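PDB 4R78: choline kinase from Streptococcus pneumoniae, which probably phosphorylates choline at the expense of ATP, using a protein-kinase-like fold with a nucleotide pocket that can hold AMP. Local coordinates for residues K181-L186 with A261-L266; N174-L179 with K298-Y303; L186-K191 with M220-W225. All blocks are in the same frame, centred on the assembly; numbering follows the deposited sequence.

Interaction 1: K181-L186 with A261-L266; sequences KRLADL and AIYKIL
L183 reaches from helix 179-186 to pack against I262, Y263 and L266 of helix 257-280, and its two methyl branches divide the work. L183 CD1 lies 3.9 Å from I262 CG2, with CE1 of the Y263 ring and CD1 of L266 completing its surroundings. L183 CD2 leans on the phenol end of the tyrosine, 3.7 Å from Y263 OH, which here serves as a van der Waals surface. The L183 and I262 side chains run past each other in opposite directions, while the tyrosine ring meets the leucine aslant. A forked leucine suits this place because its two methyls touch I262 and the ring at once.

I262 also works with two branches. While CG2 serves L183, the longer arm brings I262 CD1 to R182 CG, 3.9 Å away, with CD1 of L186 just beyond. R182 leaves with CG anti to its own N (chi1 -178°) and then bends at chi2, which lays its methylene stem across I262 at about a right angle and carries the guanidinium on to two carboxylates, in salt bridges from R182 NH1 to D185 OD2 (3.5 Å) and from NE to E258. CD2 of L186 rests over one face of that guanidinium. Such long side chains bridge helices whose segment axes come no nearer than 11.7 Å and run roughly antiparallel, 147° between N-to-C directions.

Around this contact, F150 of helix 149-159 touches L183 and L266, Y303 of helix 288-303 flanks R182 and I262, and M224 and A228 of helix 223-233 pack on Y263.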
loop_
_atom_site.group_PDB
_atom_site.type_symbol
_atom_site.label_atom_id
_atom_site.label_comp_id
_atom_site.label_asym_id
_atom_site.label_seq_id
_atom_site.Cartn_x
_atom_site.Cartn_y
_atom_site.Cartn_z
ATOM N N LYS A 181 -17.744 -0.576 16.344
ATOM C CA LYS A 181 -18.116 -1.057 17.677
ATOM C C LYS A 181 -17.603 -2.471 17.944
ATOM O O LYS A 181 -17.128 -2.761 19.046
ATOM C CB LYS A 181 -19.641 -0.984 17.868
ATOM C CG LYS A 181 -20.184 -1.607 19.165
ATOM C CD LYS A 181 -19.730 -0.854 20.407
ATOM C CE LYS A 181 -20.237 -1.527 21.675
ATOM N NZ LYS A 181 -19.757 -0.811 22.887
ATOM N N ARG A 182 -17.700 -3.347 16.944
ATOM C CA ARG A 182 -17.211 -4.713 17.082
ATOM C C ARG A 182 -15.700 -4.719 17.280
ATOM O O ARG A 182 -15.196 -5.408 18.162
ATOM C CB ARG A 182 -17.613 -5.587 15.886
ATOM C CG ARG A 182 -17.168 -7.048 15.987
ATOM C CD ARG A 182 -17.703 -7.740 17.245
ATOM N NE ARG A 182 -17.337 -9.152 17.297
ATOM C CZ ARG A 182 -17.516 -9.946 18.351
ATOM N NH1 ARG A 182 -18.055 -9.476 19.471
ATOM N NH2 ARG A 182 -17.144 -11.217 18.288
ATOM N N LEU A 183 -14.985 -3.931 16.477
ATOM C CA LEU A 183 -13.530 -3.831 16.623
ATOM C C LEU A 183 -13.121 -3.318 18.007
ATOM O O LEU A 183 -12.149 -3.804 18.582
ATOM C CB LEU A 183 -12.910 -2.983 15.508
ATOM C CG LEU A 183 -12.796 -3.631 14.121
ATOM C CD1 LEU A 183 -12.396 -2.593 13.086
ATOM C CD2 LEU A 183 -11.819 -4.814 14.108
ATOM N N ALA A 184 -13.873 -2.355 18.542
ATOM C CA ALA A 184 -13.621 -1.839 19.892
ATOM C C ALA A 184 -13.830 -2.909 20.966
ATOM O O ALA A 184 -13.057 -2.995 21.925
ATOM C CB ALA A 184 -14.485 -0.616 20.169
ATOM N N ASP A 185 -14.864 -3.731 20.794
ATOM C CA ASP A 185 -15.146 -4.828 21.722
ATOM C C ASP A 185 -14.043 -5.889 21.697
ATOM O O ASP A 185 -13.587 -6.337 22.752
ATOM C CB ASP A 185 -16.509 -5.460 21.409
ATOM C CG ASP A 185 -16.972 -6.448 22.483
ATOM O OD1 ASP A 185 -16.442 -6.425 23.615
ATOM O OD2 ASP A 185 -17.888 -7.249 22.196
ATOM N N LEU A 186 -13.609 -6.276 20.499
ATOM C CA LEU A 186 -12.534 -7.256 20.341
ATOM C C LEU A 186 -11.219 -6.721 20.901
ATOM O O LEU A 186 -10.412 -7.479 21.447
ATOM C CB LEU A 186 -12.366 -7.646 18.868
ATOM C CG LEU A 186 -13.536 -8.362 18.182
ATOM C CD1 LEU A 186 -13.298 -8.464 16.683
ATOM C CD2 LEU A 186 -13.787 -9.740 18.784
ATOM N N ALA A 261 -11.493 -10.831 8.703
ATOM C CA ALA A 261 -12.732 -10.723 7.936
ATOM C C ALA A 261 -13.246 -9.280 7.905
ATOM O O ALA A 261 -13.667 -8.782 6.857
ATOM C CB ALA A 261 -13.792 -11.666 8.502
ATOM N N ILE A 262 -13.196 -8.612 9.056
ATOM C CA ILE A 262 -13.636 -7.222 9.171
ATOM C C ILE A 262 -12.759 -6.276 8.346
ATOM O O ILE A 262 -13.274 -5.420 7.622
ATOM C CB ILE A 262 -13.719 -6.772 10.654
ATOM C CG1 ILE A 262 -14.864 -7.517 11.354
ATOM C CG2 ILE A 262 -13.910 -5.259 10.754
ATOM C CD1 ILE A 262 -14.870 -7.421 12.876
ATOM N N TYR A 263 -11.443 -6.443 8.438
ATOM C CA TYR A 263 -10.527 -5.571 7.708
ATOM C C TYR A 263 -10.599 -5.742 6.193
ATOM O O TYR A 263 -10.394 -4.776 5.467
ATOM C CB TYR A 263 -9.090 -5.683 8.235
ATOM C CG TYR A 263 -8.921 -5.069 9.611
ATOM C CD1 TYR A 263 -9.386 -3.780 9.876
ATOM C CD2 TYR A 263 -8.292 -5.768 10.640
ATOM C CE1 TYR A 263 -9.245 -3.206 11.134
ATOM C CE2 TYR A 263 -8.144 -5.200 11.909
ATOM C CZ TYR A 263 -8.619 -3.919 12.141
ATOM O OH TYR A 263 -8.480 -3.345 13.383
ATOM N N LYS A 264 -10.939 -6.945 5.726
ATOM C CA LYS A 264 -11.191 -7.162 4.295
ATOM C C LYS A 264 -12.325 -6.251 3.811
ATOM O O LYS A 264 -12.216 -5.629 2.761
ATOM C CB LYS A 264 -11.531 -8.631 4.006
ATOM C CG LYS A 264 -10.345 -9.591 4.045
ATOM C CD LYS A 264 -10.814 -10.999 3.717
ATOM C CE LYS A 264 -9.667 -11.993 3.672
ATOM N NZ LYS A 264 -10.190 -13.390 3.593
ATOM N N ILE A 265 -13.406 -6.169 4.589
ATOM C CA ILE A 265 -14.542 -5.313 4.240
ATOM C C ILE A 265 -14.147 -3.837 4.240
ATOM O O ILE A 265 -14.515 -3.086 3.331
ATOM C CB ILE A 265 -15.746 -5.545 5.191
ATOM C CG1 ILE A 265 -16.294 -6.967 5.025
ATOM C CG2 ILE A 265 -16.859 -4.524 4.929
ATOM C CD1 ILE A 265 -17.142 -7.436 6.194
ATOM N N LEU A 266 -13.378 -3.433 5.249
ATOM C CA LEU A 266 -12.947 -2.045 5.353
ATOM C C LEU A 266 -12.029 -1.667 4.199
ATOM O O LEU A 266 -12.125 -0.566 3.669
ATOM C CB LEU A 266 -12.267 -1.780 6.699
ATOM C CG LEU A 266 -13.143 -1.855 7.953
ATOM C CD1 LEU A 266 -12.332 -1.519 9.180
ATOM C CD2 LEU A 266 -14.325 -0.918 7.847
#

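Interaction 2: N174-L179 with K298-Y303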
loop_
_atom_site.group_PDB
_atom_site.type_symbol
_atom_site.label_atom_id
_atom_site.label_comp_id
_atom_site.label_asym_id
_atom_site.label_seq_id
_atom_site.Cartn_x
_atom_site.Cartn_y
_atom_site.Cartn_z
ATOM N N ASN A 174 -23.510 2.576 6.433
ATOM C CA ASN A 174 -23.916 2.362 7.818
ATOM C C ASN A 174 -23.530 0.977 8.335
ATOM O O ASN A 174 -23.123 0.829 9.490
ATOM C CB ASN A 174 -25.415 2.617 8.002
ATOM C CG ASN A 174 -25.804 4.070 7.757
ATOM O OD1 ASN A 174 -26.914 4.351 7.317
ATOM N ND2 ASN A 174 -24.893 4.996 8.042
ATOM N N ALA A 175 -23.650 -0.035 7.481
ATOM C CA ALA A 175 -23.230 -1.387 7.846
ATOM C C ALA A 175 -21.720 -1.455 8.082
ATOM O O ALA A 175 -21.263 -2.101 9.020
ATOM C CB ALA A 175 -23.663 -2.396 6.786
ATOM N N VAL A 176 -20.952 -0.776 7.230
ATOM C CA VAL A 176 -19.499 -0.705 7.398
ATOM C C VAL A 176 -19.132 0.006 8.708
ATOM O O VAL A 176 -18.321 -0.504 9.487
ATOM C CB VAL A 176 -18.814 -0.040 6.179
ATOM C CG1 VAL A 176 -17.333 0.227 6.461
ATOM C CG2 VAL A 176 -18.961 -0.923 4.951
ATOM N N PHE A 177 -19.750 1.159 8.961
ATOM C CA PHE A 177 -19.472 1.920 10.185
ATOM C C PHE A 177 -19.901 1.198 11.467
ATOM O O PHE A 177 -19.390 1.503 12.548
ATOM C CB PHE A 177 -20.086 3.326 10.119
ATOM C CG PHE A 177 -19.202 4.350 9.447
ATOM C CD1 PHE A 177 -18.312 5.120 10.191
ATOM C CD2 PHE A 177 -19.264 4.546 8.071
ATOM C CE1 PHE A 177 -17.496 6.071 9.571
ATOM C CE2 PHE A 177 -18.449 5.495 7.442
ATOM C CZ PHE A 177 -17.566 6.255 8.197
ATOM N N SER A 178 -20.833 0.249 11.345
ATOM C CA SER A 178 -21.262 -0.550 12.494
ATOM C C SER A 178 -20.151 -1.484 12.975
ATOM O O SER A 178 -20.177 -1.959 14.111
ATOM C CB SER A 178 -22.535 -1.348 12.179
ATOM O OG SER A 178 -22.247 -2.526 11.445
ATOM N N LEU A 179 -19.171 -1.739 12.109
ATOM C CA LEU A 179 -18.045 -2.607 12.450
ATOM C C LEU A 179 -17.076 -1.981 13.451
ATOM O O LEU A 179 -16.306 -2.698 14.096
ATOM C CB LEU A 179 -17.306 -3.052 11.182
ATOM C CG LEU A 179 -18.141 -3.844 10.166
ATOM C CD1 LEU A 179 -17.371 -4.048 8.866
ATOM C CD2 LEU A 179 -18.616 -5.181 10.733
ATOM N N LYS A 298 -20.699 -8.257 -0.483
ATOM C CA LYS A 298 -20.643 -9.709 -0.289
ATOM C C LYS A 298 -20.088 -10.065 1.089
ATOM O O LYS A 298 -20.634 -10.926 1.784
ATOM C CB LYS A 298 -19.785 -10.349 -1.388
ATOM C CG LYS A 298 -19.702 -11.869 -1.341
ATOM C CD LYS A 298 -18.733 -12.389 -2.397
ATOM C CE LYS A 298 -18.507 -13.892 -2.276
ATOM N NZ LYS A 298 -19.685 -14.683 -2.727
ATOM N N GLY A 299 -19.004 -9.393 1.476
ATOM C CA GLY A 299 -18.370 -9.606 2.775
ATOM C C GLY A 299 -19.277 -9.279 3.945
ATOM O O GLY A 299 -19.294 -10.008 4.941
ATOM N N LEU A 300 -20.028 -8.185 3.827
ATOM C CA LEU A 300 -20.986 -7.791 4.862
ATOM C C LEU A 300 -22.049 -8.868 5.076
ATOM O O LEU A 300 -22.374 -9.197 6.217
ATOM C CB LEU A 300 -21.640 -6.443 4.528
ATOM C CG LEU A 300 -20.805 -5.173 4.734
ATOM C CD1 LEU A 300 -21.452 -4.013 4.004
ATOM C CD2 LEU A 300 -20.617 -4.849 6.216
ATOM N N ALA A 301 -22.567 -9.424 3.982
ATOM C CA ALA A 301 -23.581 -10.480 4.062
ATOM C C ALA A 301 -23.026 -11.749 4.699
ATOM O O ALA A 301 -23.684 -12.358 5.549
ATOM C CB ALA A 301 -24.158 -10.780 2.690
ATOM N N SER A 302 -21.814 -12.133 4.300
ATOM C CA SER A 302 -21.163 -13.340 4.819
ATOM C C SER A 302 -20.798 -13.194 6.296
ATOM O O SER A 302 -20.897 -14.156 7.068
ATOM C CB SER A 302 -19.920 -13.684 3.994
ATOM O OG SER A 302 -20.250 -13.864 2.626
ATOM N N TYR A 303 -20.387 -11.987 6.678
ATOM C CA TYR A 303 -20.042 -11.687 8.064
ATOM C C TYR A 303 -21.269 -11.759 8.975
ATOM O O TYR A 303 -21.210 -12.352 10.056
ATOM C CB TYR A 303 -19.368 -10.312 8.175
ATOM C CG TYR A 303 -19.030 -9.942 9.599
ATOM C CD1 TYR A 303 -17.932 -10.513 10.241
ATOM C CD2 TYR A 303 -19.818 -9.038 10.308
ATOM C CE1 TYR A 303 -17.625 -10.191 11.552
ATOM C CE2 TYR A 303 -19.518 -8.706 11.623
ATOM C CZ TYR A 303 -18.421 -9.286 12.235
ATOM O OH TYR A 303 -18.116 -8.968 13.531
#
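L300 and A175 are the closest-spaced pair of the two backbones, with CA atoms 7.4 Å apart, and the packing between them is purely apolar. The leucine spreads its fork over the alanine: L300 CD1 is 3.9 Å from A175 CB, and L300 CD2 lies at nearly the same distance from that methyl. L300 CD1 also meets V176 CG2, 4.1 Å away, the two side chains crossing at about a right angle. The small alanine suits this approach, since its single methyl lets the longer leucine lie against the helix.

The aromatic contact is made by Y303, whose ring carbon CE2 is 3.7 Å from CD2 of L179. A chi1 of 178° swings the ring away from the main-chain nitrogen and across to the leucine, and the two side chains pass in opposite directions. The tyrosine combines an apolar ring with a polar end: its OH is hydrogen-bonded to E258 of helix 257-280.

No hydrogen bond crosses between the two segments. Within 174-179, S178 OG donates to A175 O at 2.7 Å, coming in tilted 25° from the carbonyl plane, so the hydroxyl is satisfied by its own chain.

V176 and L179 also touch helix 257-280, through L266, T269 and I265. The arrangement is plain helix packing in the helical part of a choline-kinase-like fold, where the C-terminal helix 288-303 lies against helix 169-177.

Interaction 3: L186-K191 with M220-W225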
loop_
_atom_site.group_PDB
_atom_site.type_symbol
_atom_site.label_atom_id
_atom_site.label_comp_id
_atom_site.label_asym_id
_atom_site.label_seq_id
_atom_site.Cartn_x
_atom_site.Cartn_y
_atom_site.Cartn_z
ATOM N N LEU A 186 -13.609 -6.276 20.499
ATOM C CA LEU A 186 -12.534 -7.256 20.341
ATOM C C LEU A 186 -11.219 -6.721 20.901
ATOM O O LEU A 186 -10.412 -7.479 21.447
ATOM C CB LEU A 186 -12.366 -7.646 18.868
ATOM C CG LEU A 186 -13.536 -8.362 18.182
ATOM C CD1 LEU A 186 -13.298 -8.464 16.683
ATOM C CD2 LEU A 186 -13.787 -9.740 18.784
ATOM N N GLY A 187 -11.027 -5.410 20.773
ATOM C CA GLY A 187 -9.812 -4.736 21.218
ATOM C C GLY A 187 -8.843 -4.618 20.063
ATOM O O GLY A 187 -8.342 -5.625 19.574
ATOM N N VAL A 188 -8.584 -3.387 19.628
ATOM C CA VAL A 188 -7.701 -3.127 18.487
ATOM C C VAL A 188 -6.256 -2.972 18.957
ATOM O O VAL A 188 -5.973 -2.230 19.900
ATOM C CB VAL A 188 -8.161 -1.876 17.682
ATOM C CG1 VAL A 188 -7.214 -1.577 16.522
ATOM C CG2 VAL A 188 -9.584 -2.073 17.159
ATOM N N ASP A 189 -5.356 -3.689 18.294
ATOM C CA ASP A 189 -3.937 -3.637 18.617
ATOM C C ASP A 189 -3.246 -2.544 17.809
ATOM O O ASP A 189 -3.799 -2.040 16.829
ATOM C CB ASP A 189 -3.292 -5.011 18.396
ATOM C CG ASP A 189 -3.911 -6.089 19.275
ATOM O OD1 ASP A 189 -3.943 -5.912 20.514
ATOM O OD2 ASP A 189 -4.377 -7.111 18.733
ATOM N N ARG A 190 -2.048 -2.165 18.241
ATOM C CA ARG A 190 -1.343 -1.033 17.663
ATOM C C ARG A 190 0.123 -1.382 17.422
ATOM O O ARG A 190 0.941 -1.385 18.350
ATOM C CB ARG A 190 -1.482 0.183 18.579
ATOM C CG ARG A 190 -0.837 1.437 18.051
ATOM C CD ARG A 190 -1.017 2.597 19.016
ATOM N NE ARG A 190 -0.192 3.734 18.623
ATOM C CZ ARG A 190 1.080 3.903 18.977
ATOM N NH1 ARG A 190 1.695 3.016 19.753
ATOM N NH2 ARG A 190 1.740 4.971 18.555
ATOM N N LYS A 191 0.439 -1.688 16.166
ATOM C CA LYS A 191 1.785 -2.101 15.772
ATOM C C LYS A 191 2.162 -1.455 14.444
ATOM O O LYS A 191 1.291 -1.033 13.678
ATOM C CB LYS A 191 1.869 -3.628 15.634
ATOM C CG LYS A 191 1.458 -4.425 16.876
ATOM C CD LYS A 191 2.542 -4.447 17.933
ATOM C CE LYS A 191 2.128 -5.318 19.113
ATOM N NZ LYS A 191 3.083 -5.203 20.245
ATOM N N MET A 220 0.757 3.017 12.229
ATOM C CA MET A 220 0.411 2.156 13.355
ATOM C C MET A 220 -1.028 1.679 13.191
ATOM O O MET A 220 -1.944 2.483 12.979
ATOM C CB MET A 220 0.595 2.883 14.687
ATOM C CG MET A 220 2.005 3.415 14.912
ATOM S SD MET A 220 3.258 2.124 14.908
ATOM C CE MET A 220 3.028 1.453 16.559
ATOM N N ASN A 221 -1.217 0.364 13.284
ATOM C CA ASN A 221 -2.516 -0.269 13.049
ATOM C C ASN A 221 -2.549 -1.663 13.671
ATOM O O ASN A 221 -1.551 -2.132 14.227
ATOM C CB ASN A 221 -2.791 -0.348 11.538
ATOM C CG ASN A 221 -4.276 -0.465 11.199
ATOM O OD1 ASN A 221 -5.142 -0.448 12.071
ATOM N ND2 ASN A 221 -4.569 -0.583 9.909
ATOM N N ASP A 222 -3.703 -2.318 13.594
ATOM C CA ASP A 222 -3.800 -3.710 13.994
ATOM C C ASP A 222 -3.151 -4.577 12.910
ATOM O O ASP A 222 -3.483 -4.434 11.735
ATOM C CB ASP A 222 -5.266 -4.102 14.195
ATOM C CG ASP A 222 -5.415 -5.420 14.917
ATOM O OD1 ASP A 222 -5.039 -6.460 14.338
ATOM O OD2 ASP A 222 -5.904 -5.412 16.067
ATOM N N PRO A 223 -2.214 -5.469 13.293
ATOM C CA PRO A 223 -1.570 -6.313 12.284
ATOM C C PRO A 223 -2.522 -7.145 11.419
ATOM O O PRO A 223 -2.158 -7.506 10.294
ATOM C CB PRO A 223 -0.673 -7.227 13.119
ATOM C CG PRO A 223 -0.289 -6.375 14.259
ATOM C CD PRO A 223 -1.554 -5.617 14.605
ATOM N N MET A 224 -3.725 -7.431 11.916
ATOM C CA MET A 224 -4.689 -8.181 11.115
ATOM C C MET A 224 -5.135 -7.417 9.864
ATOM O O MET A 224 -5.609 -8.021 8.907
ATOM C CB MET A 224 -5.884 -8.654 11.951
ATOM C CG MET A 224 -5.553 -9.725 12.999
ATOM S SD MET A 224 -4.667 -11.169 12.358
ATOM C CE MET A 224 -2.982 -10.766 12.816
ATOM N N TRP A 225 -4.946 -6.096 9.859
ATOM C CA TRP A 225 -5.155 -5.311 8.639
ATOM C C TRP A 225 -4.200 -5.792 7.545
ATOM O O TRP A 225 -4.607 -6.019 6.402
ATOM C CB TRP A 225 -4.943 -3.816 8.904
ATOM C CG TRP A 225 -4.963 -2.982 7.651
ATOM C CD1 TRP A 225 -3.950 -2.853 6.740
ATOM C CD2 TRP A 225 -6.040 -2.166 7.172
ATOM N NE1 TRP A 225 -4.331 -2.015 5.723
ATOM C CE2 TRP A 225 -5.608 -1.577 5.959
ATOM C CE3 TRP A 225 -7.331 -1.883 7.641
ATOM C CZ2 TRP A 225 -6.415 -0.712 5.213
ATOM C CZ3 TRP A 225 -8.136 -1.017 6.896
ATOM C CH2 TRP A 225 -7.672 -0.450 5.692
HETATM O O HOH W 1 -4.157 -8.148 16.235
#
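D189 and D222 meet through backbone and side chain together: D189 N gives D222 OD2 a nearly straight bond of 2.9 Å (169°), arriving on the anti side of the carboxylate but 33° out of its plane. The other oxygen, D222 OD1, accepts from M224 N at 2.9 Å, which makes D222 the N-cap of helix 223-233. Aspartate suits this place because its two oxygens can serve the loop and the helix end at once. K191 and N221 add an antiparallel hydrogen-bonded pair, K191 N to N221 O at 2.8 Å and N221 N to K191 O at 2.9 Å. Tight apolar packing flanks it: K191 CG lies 3.7 Å from P223 CG, and buried M220 sets CE over one face of the R190 guanidinium.

The exposed side is looser and charged. D189 OD2 comes within 3.5 Å of D222 OD2; a water donating to D189 OD2 and D222 OD1 bridges the carboxylates, and K259 forms salt bridges with both, probably easing their repulsion. R190's nitrogens pair with E146 and E142.

G187, first beyond helix 179-186, turns the chain with positive phi. An antiparallel bridge followed by an N-cap thus joins this loop to helix 223-233 in the kinase-like fold.

Overall arrangement
Interactions 1 and 2 belong to one helical cluster: helix 179-186 follows helix 169-177, and helix 288-303 follows helix 257-280, so two consecutive pairs of helices face each other. Their centres are about 9 Å apart and they touch, through R182 and Y303 and through L266 and V176. Interaction 1 is the buried one of the three; interaction 2, further from the chain's centre, is only partly buried, yet equally apolar. Interaction 3, nested inside the loop closed by interaction 1 and sharing L186 with it, is also partly buried; it adds cross-segment hydrogen bonds to some apolar packing, and outside residues meet its charges. Y263 on D222 joins 1 to 3, whereas 2 and 3 do not touch.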